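Local coordinates for aldehyde dehydrogenase family protein (Pseudomonas syringae pv. tomato, PDB 6X9L), which oxidises long-chain aliphatic aldehydes such as octanal, probably to the carboxylic acids, with NAD+ as electron acceptor, at residues Asn38-Glu43 against Leu330-Asn335; Glu145-Gly150 against Glu478-Val483; Pro226-Ile231 against Thr250-Thr255; Gly359-Val364 against Tyr372-Val377. The protein carries 1 engineered substitution. One frame throughout, in Å; residues are numbered along the deposited sequence.

Interaction 1: Asn38-Glu43 against Leu330-Asn335; sequences NPATEE and LGPIAN
Pro39 sets its ring against two successive carbonyl oxygens of the 330-335 loop, and no hydrogen bond crosses this contact. Its CB lies 3.2 Å from Ile333 O and 3.2 Å from Ala334 O, while its CG also sits beside Ala334 O. Pro332 turns its ring toward the turn in reply, CG approaching Ala40 CA at 3.7 Å, Pro39 CB at 4.0 Å and Ala40 CB at 4.1 Å. The turn joining strands 33-38 and 43-49 presents Pro39 and Ala40. It is shaped by an Asx turn in which Asn38, with CG anti to its own backbone N (chi1 179°), brings OD1 back to within 2.6 Å of Ala40 N, the donor lying 37° above the amide carbonyl plane. On the far side, Asn335 N-caps helix 336-351 through Gln338 N. Phe371 bonds through its backbone to both Pro39 and Ile333 and so bridges the two loops, and Ala334 packs on Trp158, a residue that binds NAD+. Cohesion between the segments rests on proline and alanine carbons meeting each other and carbonyl oxygens; the turn at 38-43 is held by its own hydrogen bonds, while polar groups of 330-335 find partners outside the two segments.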
loop_
_atom_site.group_PDB
_atom_site.type_symbol
_atom_site.label_atom_id
_atom_site.label_comp_id
_atom_site.label_asym_id
_atom_site.label_seq_id
_atom_site.Cartn_x
_atom_site.Cartn_y
_atom_site.Cartn_z
ATOM N N ASN A 38 29.614 -7.590 20.532
ATOM C CA ASN A 38 29.082 -6.884 21.693
ATOM C C ASN A 38 29.482 -5.416 21.618
ATOM O O ASN A 38 30.678 -5.105 21.679
ATOM C CB ASN A 38 29.612 -7.506 22.983
ATOM C CG ASN A 38 29.110 -6.796 24.224
ATOM O OD1 ASN A 38 28.621 -5.656 24.167
ATOM N ND2 ASN A 38 29.217 -7.471 25.361
ATOM N N PRO A 39 28.535 -4.483 21.521
ATOM C CA PRO A 39 28.924 -3.075 21.403
ATOM C C PRO A 39 29.586 -2.539 22.645
ATOM O O PRO A 39 30.318 -1.547 22.546
ATOM C CB PRO A 39 27.594 -2.360 21.131
ATOM C CG PRO A 39 26.509 -3.302 21.633
ATOM C CD PRO A 39 27.132 -4.640 21.933
ATOM N N ALA A 40 29.339 -3.150 23.808
ATOM C CA ALA A 40 29.883 -2.635 25.065
ATOM C C ALA A 40 31.358 -2.955 25.229
ATOM O O ALA A 40 32.062 -2.244 25.952
ATOM C CB ALA A 40 29.119 -3.200 26.259
ATOM N N THR A 41 31.838 -4.009 24.577
ATOM C CA THR A 41 33.242 -4.394 24.654
ATOM C C THR A 41 33.937 -4.495 23.311
ATOM O O THR A 41 35.161 -4.648 23.286
ATOM C CB THR A 41 33.395 -5.744 25.358
ATOM O OG1 THR A 41 32.718 -6.738 24.579
ATOM C CG2 THR A 41 32.796 -5.691 26.769
ATOM N N GLU A 42 33.210 -4.421 22.198
ATOM C CA GLU A 42 33.792 -4.545 20.863
ATOM C C GLU A 42 34.383 -5.928 20.594
ATOM O O GLU A 42 35.215 -6.068 19.709
ATOM C CB GLU A 42 34.870 -3.485 20.612
ATOM C CG GLU A 42 34.327 -2.087 20.401
ATOM C CD GLU A 42 35.423 -1.042 20.332
ATOM O OE1 GLU A 42 35.993 -0.845 19.239
ATOM O OE2 GLU A 42 35.725 -0.429 21.377
ATOM N N GLU A 43 33.972 -6.959 21.325
ATOM C CA GLU A 43 34.412 -8.329 21.090
ATOM C C GLU A 43 33.335 -9.122 20.350
ATOM O O GLU A 43 32.136 -8.967 20.619
ATOM C CB GLU A 43 34.736 -9.029 22.413
ATOM C CG GLU A 43 35.448 -8.138 23.411
ATOM C CD GLU A 43 36.950 -8.350 23.453
ATOM O OE1 GLU A 43 37.525 -8.184 24.554
ATOM O OE2 GLU A 43 37.556 -8.668 22.401
ATOM N N LEU A 330 21.816 4.493 29.993
ATOM C CA LEU A 330 22.095 4.300 28.575
ATOM C C LEU A 330 23.355 3.469 28.423
ATOM O O LEU A 330 24.349 3.699 29.129
ATOM C CB LEU A 330 22.253 5.628 27.855
ATOM C CG LEU A 330 21.055 6.579 27.930
ATOM C CD1 LEU A 330 21.259 7.795 26.997
ATOM C CD2 LEU A 330 19.766 5.847 27.612
ATOM N N GLY A 331 23.289 2.480 27.532
ATOM C CA GLY A 331 24.432 1.696 27.135
ATOM C C GLY A 331 25.131 2.357 25.961
ATOM O O GLY A 331 24.988 3.559 25.738
ATOM N N PRO A 332 25.911 1.602 25.199
ATOM C CA PRO A 332 26.594 2.184 24.043
ATOM C C PRO A 332 25.678 2.235 22.823
ATOM O O PRO A 332 24.592 1.641 22.785
ATOM C CB PRO A 332 27.772 1.236 23.815
ATOM C CG PRO A 332 27.298 -0.084 24.350
ATOM C CD PRO A 332 26.375 0.234 25.496
ATOM N N ILE A 333 26.127 3.000 21.821
ATOM C CA ILE A 333 25.546 2.851 20.503
ATOM C C ILE A 333 25.659 1.378 20.140
ATOM O O ILE A 333 26.564 0.675 20.609
ATOM C CB ILE A 333 26.251 3.759 19.486
ATOM C CG1 ILE A 333 25.861 5.200 19.771
ATOM C CG2 ILE A 333 25.846 3.413 18.046
ATOM C CD1 ILE A 333 24.385 5.439 19.555
ATOM N N ALA A 334 24.707 0.894 19.337
ATOM C CA ALA A 334 24.504 -0.543 19.158
ATOM C C ALA A 334 25.629 -1.249 18.396
ATOM O O ALA A 334 25.784 -2.470 18.553
ATOM C CB ALA A 334 23.182 -0.776 18.433
ATOM N N ASN A 335 26.402 -0.528 17.575
ATOM C CA ASN A 335 27.433 -1.157 16.754
ATOM C C ASN A 335 28.355 -0.110 16.122
ATOM O O ASN A 335 28.035 1.087 16.045
ATOM C CB ASN A 335 26.826 -2.053 15.661
ATOM C CG ASN A 335 25.716 -1.368 14.844
ATOM O OD1 ASN A 335 25.990 -0.511 14.001
ATOM N ND2 ASN A 335 24.461 -1.786 15.067
#

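Interaction 2: Glu145-Gly150 against Glu478-Val483; sequences EREPIG and ETKAIV
Glu145 and Lys480 form an antiparallel hydrogen-bonded pair, Glu145 N to Lys480 O at 3.0 Å and Lys480 N to Glu145 O at 3.1 Å. The axes of the two short strand segments come within 5.0 Å, and their directions differ by 143°. Farther along, Glu478 N donates to Glu147 O at 2.6 Å, the return bond being weak. Glu145, Glu147, Glu478 and Lys480 share one face. There Lys480 leaves the backbone extended and bends at chi3 (-81°), bringing NZ to Glu147 OE1 at 2.9 Å, a salt bridge on the syn side of the carboxylate. In the second subunit, Tyr459 holds Glu147 OE2, Ile438 O accepts from Lys480 NZ and Arg466 pairs with Glu478 OE2. Ile149 sets CG1 and CD1 across the bent Glu478 chain, against its CG and OE1, and Ile482 CD1 comes 3.3 Å from Glu145 OE2. On the other face the Arg146 guanidinium has Thr479 OG1 over its plane and Glu478 O near its edge, the latter a weak bond from NH1. Strand 143-155 also runs parallel to strands 178-182 and 230-234, and Pro148 leans on helix 53-71; residues 481-483 pair in parallel with a strand of the second subunit, carrying the sheet across the interface.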
loop_
_atom_site.group_PDB
_atom_site.type_symbol
_atom_site.label_atom_id
_atom_site.label_comp_id
_atom_site.label_asym_id
_atom_site.label_seq_id
_atom_site.Cartn_x
_atom_site.Cartn_y
_atom_site.Cartn_z
ATOM N N GLU A 145 -15.262 -10.750 2.643
ATOM C CA GLU A 145 -14.467 -11.718 3.380
ATOM C C GLU A 145 -13.026 -11.229 3.439
ATOM O O GLU A 145 -12.470 -10.814 2.426
ATOM C CB GLU A 145 -14.571 -13.100 2.739
ATOM C CG GLU A 145 -16.008 -13.642 2.759
ATOM C CD GLU A 145 -16.104 -15.104 2.347
ATOM O OE1 GLU A 145 -15.041 -15.734 2.152
ATOM O OE2 GLU A 145 -17.240 -15.616 2.223
ATOM N N ARG A 146 -12.444 -11.240 4.628
ATOM C CA ARG A 146 -11.062 -10.845 4.828
ATOM C C ARG A 146 -10.216 -12.108 4.941
ATOM O O ARG A 146 -10.493 -12.967 5.784
ATOM C CB ARG A 146 -10.938 -9.963 6.070
ATOM C CG ARG A 146 -11.642 -8.624 5.915
ATOM C CD ARG A 146 -10.876 -7.769 4.938
ATOM N NE ARG A 146 -10.520 -6.490 5.548
ATOM C CZ ARG A 146 -9.404 -5.806 5.307
ATOM N NH1 ARG A 146 -8.486 -6.263 4.457
ATOM N NH2 ARG A 146 -9.199 -4.655 5.936
ATOM N N GLU A 147 -9.210 -12.232 4.076
ATOM C CA GLU A 147 -8.419 -13.447 3.977
ATOM C C GLU A 147 -6.942 -13.117 4.108
ATOM O O GLU A 147 -6.514 -12.015 3.749
ATOM C CB GLU A 147 -8.644 -14.161 2.640
ATOM C CG GLU A 147 -10.072 -14.498 2.352
ATOM C CD GLU A 147 -10.272 -15.069 0.958
ATOM O OE1 GLU A 147 -11.430 -15.461 0.653
ATOM O OE2 GLU A 147 -9.285 -15.123 0.178
ATOM N N PRO A 148 -6.141 -14.054 4.619
ATOM C CA PRO A 148 -4.692 -13.839 4.658
ATOM C C PRO A 148 -4.153 -13.650 3.255
ATOM O O PRO A 148 -4.595 -14.301 2.314
ATOM C CB PRO A 148 -4.158 -15.125 5.302
ATOM C CG PRO A 148 -5.231 -16.105 5.116
ATOM C CD PRO A 148 -6.503 -15.335 5.212
ATOM N N ILE A 149 -3.188 -12.748 3.118
ATOM C CA ILE A 149 -2.665 -12.488 1.783
ATOM C C ILE A 149 -1.700 -13.584 1.332
ATOM O O ILE A 149 -1.499 -13.762 0.124
ATOM C CB ILE A 149 -2.021 -11.090 1.739
ATOM C CG1 ILE A 149 -1.629 -10.717 0.311
ATOM C CG2 ILE A 149 -0.829 -11.004 2.706
ATOM C CD1 ILE A 149 -1.379 -9.239 0.142
ATOM N N GLY A 150 -1.112 -14.337 2.264
ATOM C CA GLY A 150 -0.324 -15.498 1.908
ATOM C C GLY A 150 1.037 -15.617 2.567
ATOM O O GLY A 150 1.160 -15.557 3.797
ATOM N N GLU A 478 -6.053 -9.677 2.620
ATOM C CA GLU A 478 -6.689 -9.214 1.397
ATOM C C GLU A 478 -8.146 -8.871 1.669
ATOM O O GLU A 478 -8.677 -9.093 2.760
ATOM C CB GLU A 478 -6.615 -10.259 0.296
ATOM C CG GLU A 478 -5.305 -10.295 -0.429
ATOM C CD GLU A 478 -5.066 -9.068 -1.305
ATOM O OE1 GLU A 478 -4.108 -9.115 -2.112
ATOM O OE2 GLU A 478 -5.828 -8.066 -1.189
ATOM N N THR A 479 -8.806 -8.349 0.647
ATOM C CA THR A 479 -10.200 -7.945 0.745
ATOM C C THR A 479 -10.953 -8.514 -0.451
ATOM O O THR A 479 -10.546 -8.317 -1.608
ATOM C CB THR A 479 -10.302 -6.414 0.816
ATOM O OG1 THR A 479 -9.845 -5.993 2.105
ATOM C CG2 THR A 479 -11.732 -5.922 0.591
ATOM N N LYS A 480 -12.025 -9.250 -0.171
ATOM C CA LYS A 480 -12.781 -9.919 -1.212
ATOM C C LYS A 480 -14.240 -9.505 -1.137
ATOM O O LYS A 480 -14.817 -9.433 -0.048
ATOM C CB LYS A 480 -12.651 -11.433 -1.095
ATOM C CG LYS A 480 -13.525 -12.185 -2.070
ATOM C CD LYS A 480 -13.404 -13.674 -1.854
ATOM C CE LYS A 480 -12.158 -14.225 -2.530
ATOM N NZ LYS A 480 -11.930 -15.638 -2.163
ATOM N N ALA A 481 -14.833 -9.215 -2.296
ATOM C CA ALA A 481 -16.261 -8.938 -2.391
ATOM C C ALA A 481 -16.918 -10.084 -3.138
ATOM O O ALA A 481 -16.517 -10.414 -4.261
ATOM C CB ALA A 481 -16.553 -7.607 -3.088
ATOM N N ILE A 482 -17.888 -10.722 -2.492
ATOM C CA ILE A 482 -18.679 -11.752 -3.142
ATOM C C ILE A 482 -20.026 -11.134 -3.460
ATOM O O ILE A 482 -20.938 -11.167 -2.626
ATOM C CB ILE A 482 -18.809 -13.002 -2.261
ATOM C CG1 ILE A 482 -17.422 -13.497 -1.888
ATOM C CG2 ILE A 482 -19.578 -14.108 -2.991
ATOM C CD1 ILE A 482 -17.457 -14.676 -0.975
ATOM N N VAL A 483 -20.143 -10.541 -4.662
ATOM C CA VAL A 483 -21.389 -9.936 -5.122
ATOM C C VAL A 483 -22.338 -11.040 -5.580
ATOM O O VAL A 483 -21.910 -12.046 -6.159
ATOM C CB VAL A 483 -21.125 -8.920 -6.255
ATOM C CG1 VAL A 483 -22.298 -7.961 -6.378
ATOM C CG2 VAL A 483 -19.815 -8.147 -6.026
#

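Interaction 3: Pro226-Ile231 against Thr250-Thr255; sequences PDIDMI and TVKRVT
Pro226 opens the contact at its outer end, its CA 4.1 Å from Thr250 CG2. Ile228 then meets Lys252: the lysine chain, extended beyond CG, passes Ile228 O and places NZ 3.2 Å from Ile228 CB. The bond from NZ to Ile228 O is weak; the ammonium group has its strongest partner in His225 O, just before the segment, and bonds to Met222 O as well. Asp229 uses its carbonyl oxygen, accepting a weak bond from Arg253 N; a water stands 2.7 Å from Asp229 O, with Val251 O at a longer, weak distance. Its carboxylate faces elsewhere, toward Arg64 and Val151 N.

At Met230 the two chains become parallel strands. Met230 pairs with Arg253, their CB atoms 3.9 Å apart. The methionine runs on fully extended, so SD passes Arg253 CD at 4.0 Å and CE ends near Thr255 OG1. Arg253 bends at chi3 (-56°), and its guanidinium leads away to the carbonyls of Glu475 and Leu477. Ile231 bonds with both neighbours of Val254: its N donates to Arg253 O at 2.9 Å, almost straight down the C=O direction, and its O accepts from Thr255 N at 2.9 Å in the carbonyl plane. On the face away from Met230 and Arg253, Ile231 CG2 and Val254 CG2 lie side by side.

Helix 237-247 links these strands in a beta-alpha-beta crossover of the Rossmann-like NAD-binding domain. The chemistry is graded: weak bonds and a water where the chains converge give way to regular sheet bonds as strand 253-257 heads toward Glu257 and Leu258, which bind NAD+.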
loop_
_atom_site.group_PDB
_atom_site.type_symbol
_atom_site.label_atom_id
_atom_site.label_comp_id
_atom_site.label_asym_id
_atom_site.label_seq_id
_atom_site.Cartn_x
_atom_site.Cartn_y
_atom_site.Cartn_z
ATOM N N PRO A 226 9.295 -14.719 -6.606
ATOM C CA PRO A 226 7.999 -14.831 -7.295
ATOM C C PRO A 226 6.897 -15.473 -6.465
ATOM O O PRO A 226 5.733 -15.457 -6.888
ATOM C CB PRO A 226 8.324 -15.704 -8.518
ATOM C CG PRO A 226 9.768 -16.115 -8.380
ATOM C CD PRO A 226 10.264 -15.734 -7.048
ATOM N N ASP A 227 7.218 -16.058 -5.319
ATOM C CA ASP A 227 6.222 -16.784 -4.551
ATOM C C ASP A 227 5.900 -16.098 -3.238
ATOM O O ASP A 227 5.206 -16.680 -2.399
ATOM C CB ASP A 227 6.684 -18.220 -4.302
ATOM C CG ASP A 227 5.524 -19.173 -4.109
ATOM O OD1 ASP A 227 4.387 -18.791 -4.439
ATOM O OD2 ASP A 227 5.738 -20.305 -3.623
ATOM N N ILE A 228 6.380 -14.876 -3.043
ATOM C CA ILE A 228 6.095 -14.100 -1.842
ATOM C C ILE A 228 5.030 -13.067 -2.181
ATOM O O ILE A 228 5.173 -12.299 -3.136
ATOM C CB ILE A 228 7.376 -13.452 -1.293
ATOM C CG1 ILE A 228 8.256 -14.571 -0.735
ATOM C CG2 ILE A 228 7.048 -12.364 -0.263
ATOM C CD1 ILE A 228 9.511 -14.126 -0.041
ATOM N N ASP A 229 3.947 -13.074 -1.426
ATOM C CA ASP A 229 2.801 -12.245 -1.753
ATOM C C ASP A 229 2.896 -10.862 -1.156
ATOM O O ASP A 229 2.210 -9.952 -1.625
ATOM C CB ASP A 229 1.528 -12.923 -1.258
ATOM C CG ASP A 229 1.415 -14.337 -1.753
ATOM O OD1 ASP A 229 1.407 -14.500 -2.991
ATOM O OD2 ASP A 229 1.375 -15.277 -0.919
ATOM N N MET A 230 3.725 -10.696 -0.134
ATOM C CA MET A 230 3.828 -9.439 0.572
ATOM C C MET A 230 5.182 -9.391 1.252
ATOM O O MET A 230 5.728 -10.429 1.626
ATOM C CB MET A 230 2.721 -9.270 1.607
ATOM C CG MET A 230 3.110 -8.311 2.708
ATOM S SD MET A 230 1.827 -8.078 3.919
ATOM C CE MET A 230 2.755 -7.111 5.103
ATOM N N ILE A 231 5.720 -8.178 1.391
ATOM C CA ILE A 231 6.958 -7.931 2.117
ATOM C C ILE A 231 6.758 -6.707 3.014
ATOM O O ILE A 231 6.168 -5.700 2.602
ATOM C CB ILE A 231 8.182 -7.739 1.179
ATOM C CG1 ILE A 231 9.467 -7.626 2.009
ATOM C CG2 ILE A 231 8.041 -6.487 0.309
ATOM C CD1 ILE A 231 10.731 -8.009 1.256
ATOM N N THR A 250 6.784 -8.078 -9.279
ATOM C CA THR A 250 5.834 -9.088 -8.819
ATOM C C THR A 250 4.584 -8.503 -8.163
ATOM O O THR A 250 3.677 -9.265 -7.808
ATOM C CB THR A 250 6.519 -10.029 -7.847
ATOM O OG1 THR A 250 7.280 -9.253 -6.925
ATOM C CG2 THR A 250 7.442 -10.968 -8.605
ATOM N N VAL A 251 4.518 -7.179 -7.990
ATOM C CA VAL A 251 3.320 -6.480 -7.535
ATOM C C VAL A 251 2.956 -6.926 -6.127
ATOM O O VAL A 251 1.769 -7.022 -5.777
ATOM C CB VAL A 251 2.142 -6.687 -8.507
ATOM C CG1 VAL A 251 1.003 -5.671 -8.229
ATOM C CG2 VAL A 251 2.630 -6.553 -9.914
ATOM N N LYS A 252 3.972 -7.175 -5.299
ATOM C CA LYS A 252 3.701 -7.511 -3.909
ATOM C C LYS A 252 3.072 -6.333 -3.181
ATOM O O LYS A 252 3.183 -5.179 -3.604
ATOM C CB LYS A 252 4.978 -7.907 -3.178
ATOM C CG LYS A 252 6.020 -8.487 -4.056
ATOM C CD LYS A 252 6.971 -9.344 -3.254
ATOM C CE LYS A 252 7.854 -10.128 -4.182
ATOM N NZ LYS A 252 8.343 -11.266 -3.447
ATOM N N ARG A 253 2.377 -6.653 -2.087
ATOM C CA ARG A 253 2.055 -5.663 -1.070
ATOM C C ARG A 253 3.324 -5.299 -0.310
ATOM O O ARG A 253 4.044 -6.180 0.174
ATOM C CB ARG A 253 1.010 -6.177 -0.080
ATOM C CG ARG A 253 0.809 -5.180 1.071
ATOM C CD ARG A 253 -0.421 -5.491 1.903
ATOM N NE ARG A 253 -1.630 -5.557 1.085
ATOM C CZ ARG A 253 -2.793 -6.010 1.530
ATOM N NH1 ARG A 253 -2.898 -6.444 2.775
ATOM N NH2 ARG A 253 -3.837 -6.044 0.725
ATOM N N VAL A 254 3.600 -4.002 -0.229
ATOM C CA VAL A 254 4.832 -3.476 0.338
ATOM C C VAL A 254 4.461 -2.664 1.572
ATOM O O VAL A 254 3.701 -1.688 1.479
ATOM C CB VAL A 254 5.602 -2.616 -0.684
ATOM C CG1 VAL A 254 6.769 -1.865 -0.010
ATOM C CG2 VAL A 254 6.086 -3.482 -1.871
ATOM N N THR A 255 4.984 -3.068 2.721
ATOM C CA THR A 255 4.790 -2.345 3.965
ATOM C C THR A 255 6.141 -1.842 4.459
ATOM O O THR A 255 7.101 -2.616 4.532
ATOM C CB THR A 255 4.120 -3.243 5.006
ATOM O OG1 THR A 255 2.720 -3.305 4.712
ATOM C CG2 THR A 255 4.308 -2.688 6.393
HETATM O O HOH W 1 0.468 -9.391 -3.612
#

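Interaction 4: Gly359-Val364 against Tyr372-Val377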
loop_
_atom_site.group_PDB
_atom_site.type_symbol
_atom_site.label_atom_id
_atom_site.label_comp_id
_atom_site.label_asym_id
_atom_site.label_seq_id
_atom_site.Cartn_x
_atom_site.Cartn_y
_atom_site.Cartn_z
ATOM N N GLY A 359 27.393 17.738 25.637
ATOM C CA GLY A 359 27.805 16.623 24.802
ATOM C C GLY A 359 28.958 17.040 23.905
ATOM O O GLY A 359 29.700 17.966 24.210
ATOM N N GLY A 360 29.081 16.367 22.767
ATOM C CA GLY A 360 30.173 16.605 21.852
ATOM C C GLY A 360 30.670 15.300 21.270
ATOM O O GLY A 360 30.096 14.237 21.525
ATOM N N PRO A 361 31.736 15.340 20.477
ATOM C CA PRO A 361 32.278 14.104 19.902
ATOM C C PRO A 361 33.196 13.374 20.878
ATOM O O PRO A 361 33.582 13.884 21.934
ATOM C CB PRO A 361 33.056 14.597 18.674
ATOM C CG PRO A 361 33.499 15.941 19.027
ATOM C CD PRO A 361 32.405 16.530 19.918
ATOM N N GLY A 362 33.541 12.157 20.501
ATOM C CA GLY A 362 34.440 11.357 21.311
ATOM C C GLY A 362 33.715 10.312 22.137
ATOM O O GLY A 362 32.558 10.482 22.546
ATOM N N ARG A 363 34.401 9.203 22.387
ATOM C CA ARG A 363 33.894 8.234 23.347
ATOM C C ARG A 363 33.685 8.889 24.711
ATOM O O ARG A 363 34.409 9.806 25.103
ATOM C CB ARG A 363 34.852 7.049 23.461
ATOM C CG ARG A 363 34.490 5.949 22.481
ATOM C CD ARG A 363 35.629 5.022 22.154
ATOM N NE ARG A 363 35.555 4.593 20.757
ATOM C CZ ARG A 363 35.437 3.333 20.354
ATOM N NH1 ARG A 363 35.390 2.350 21.237
ATOM N NH2 ARG A 363 35.380 3.058 19.061
ATOM N N VAL A 364 32.674 8.404 25.430
ATOM C CA VAL A 364 32.425 8.851 26.796
ATOM C C VAL A 364 33.610 8.507 27.684
ATOM O O VAL A 364 34.070 7.358 27.716
ATOM C CB VAL A 364 31.151 8.202 27.347
ATOM C CG1 VAL A 364 30.954 8.580 28.818
ATOM C CG2 VAL A 364 29.964 8.546 26.476
ATOM N N TYR A 372 30.482 3.860 23.268
ATOM C CA TYR A 372 29.780 4.769 24.157
ATOM C C TYR A 372 29.819 6.184 23.590
ATOM O O TYR A 372 30.900 6.722 23.332
ATOM C CB TYR A 372 30.426 4.704 25.535
ATOM C CG TYR A 372 30.226 3.377 26.236
ATOM C CD1 TYR A 372 29.073 3.122 26.975
ATOM C CD2 TYR A 372 31.184 2.373 26.155
ATOM C CE1 TYR A 372 28.883 1.914 27.616
ATOM C CE2 TYR A 372 31.007 1.173 26.792
ATOM C CZ TYR A 372 29.852 0.949 27.517
ATOM O OH TYR A 372 29.673 -0.249 28.142
ATOM N N THR A 373 28.652 6.793 23.412
ATOM C CA THR A 373 28.534 8.095 22.764
ATOM C C THR A 373 27.957 9.110 23.748
ATOM O O THR A 373 27.072 8.790 24.540
ATOM C CB THR A 373 27.653 7.984 21.502
ATOM O OG1 THR A 373 28.351 7.245 20.488
ATOM C CG2 THR A 373 27.305 9.344 20.950
ATOM N N ARG A 374 28.454 10.322 23.717
ATOM C CA ARG A 374 28.006 11.306 24.704
ATOM C C ARG A 374 26.619 11.830 24.342
ATOM O O ARG A 374 26.372 12.145 23.178
ATOM C CB ARG A 374 28.990 12.460 24.780
ATOM C CG ARG A 374 30.417 12.011 25.040
ATOM C CD ARG A 374 31.429 13.094 24.675
ATOM N NE ARG A 374 31.272 14.321 25.441
ATOM C CZ ARG A 374 31.826 15.477 25.088
ATOM N NH1 ARG A 374 32.536 15.532 23.973
ATOM N NH2 ARG A 374 31.669 16.574 25.829
ATOM N N PRO A 375 25.694 11.928 25.300
ATOM C CA PRO A 375 24.394 12.568 25.029
ATOM C C PRO A 375 24.584 14.027 24.652
ATOM O O PRO A 375 25.140 14.810 25.422
ATOM C CB PRO A 375 23.650 12.423 26.361
ATOM C CG PRO A 375 24.284 11.237 27.014
ATOM C CD PRO A 375 25.733 11.331 26.646
ATOM N N THR A 376 24.107 14.400 23.461
ATOM C CA THR A 376 24.463 15.684 22.873
ATOM C C THR A 376 23.226 16.528 22.593
ATOM O O THR A 376 22.209 16.023 22.093
ATOM C CB THR A 376 25.277 15.492 21.587
ATOM O OG1 THR A 376 26.436 14.716 21.890
ATOM C CG2 THR A 376 25.747 16.835 21.052
ATOM N N VAL A 377 23.334 17.820 22.932
ATOM C CA VAL A 377 22.278 18.803 22.723
ATOM C C VAL A 377 22.853 19.992 21.952
ATOM O O VAL A 377 23.859 20.588 22.360
ATOM C CB VAL A 377 21.642 19.269 24.049
ATOM C CG1 VAL A 377 20.633 20.352 23.800
ATOM C CG2 VAL A 377 20.958 18.117 24.730
HETATM O O HOH W 2 30.286 11.358 21.335
#
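Arg374 threads its side chain along the 359-364 loop and meets backbone at nearly every step. Arg374 CB lies 3.9 Å from Gly360 O. Arg374 CG touches Gly362 O at 3.6 Å and Val364 CG2 at 3.8 Å, and Arg374 CD has Gly362 O and Pro361 O both at 3.6 Å, on the same side. A bend at the third torsion of Arg374 (chi3 61°) then lays the guanidinium against the glycines: Gly360 N stands over its centre and Gly359 C nearer the rim, on the same face. At the tip, Arg374 NH1 donates to Pro361 O at 2.8 Å, the acceptor almost in the guanidinium plane, while NH2 lies close to Gly359 O at a poor angle for a bond. The arginine backbone takes part too: its N donates to a water that lies 2.7 Å from Gly362 O. On either side of Arg374 the chains are tied directly, Val364 N to Tyr372 O and Gly360 N to Thr376 OG1, each at 3.2 Å; the threonine hydroxyl donates a hydrogen bond to Arg374 O. The connection between strands 355-358 and 376-379 is thus held by one arginine, one threonine hydroxyl and one backbone bond, nearly all of them engaging main-chain polar groups of the loop.

Overall arrangement
The four contacts form two pairs on opposite sides of the chain's centre. Interactions 1 and 4, centres 14 Å apart, join through the Glu42-Arg363 salt bridge and through Tyr372, which packs on Ala40 and Pro332. Interactions 2 and 3, centres 16 Å apart, share one sheet and meet through Asp229 against Ile149 and Gly150, with a long, weak Glu478-Arg253 ion pair; both touch the second subunit. Between the pairs, centres of interactions 1 and 2 are 46 Å apart. Bound NAD lies between, about 6 Å from the side chains of both Asn335 and Ile231. Octanal, whose pocket includes the engineered Ala291, is about 12 Å from the Ala334 side chain.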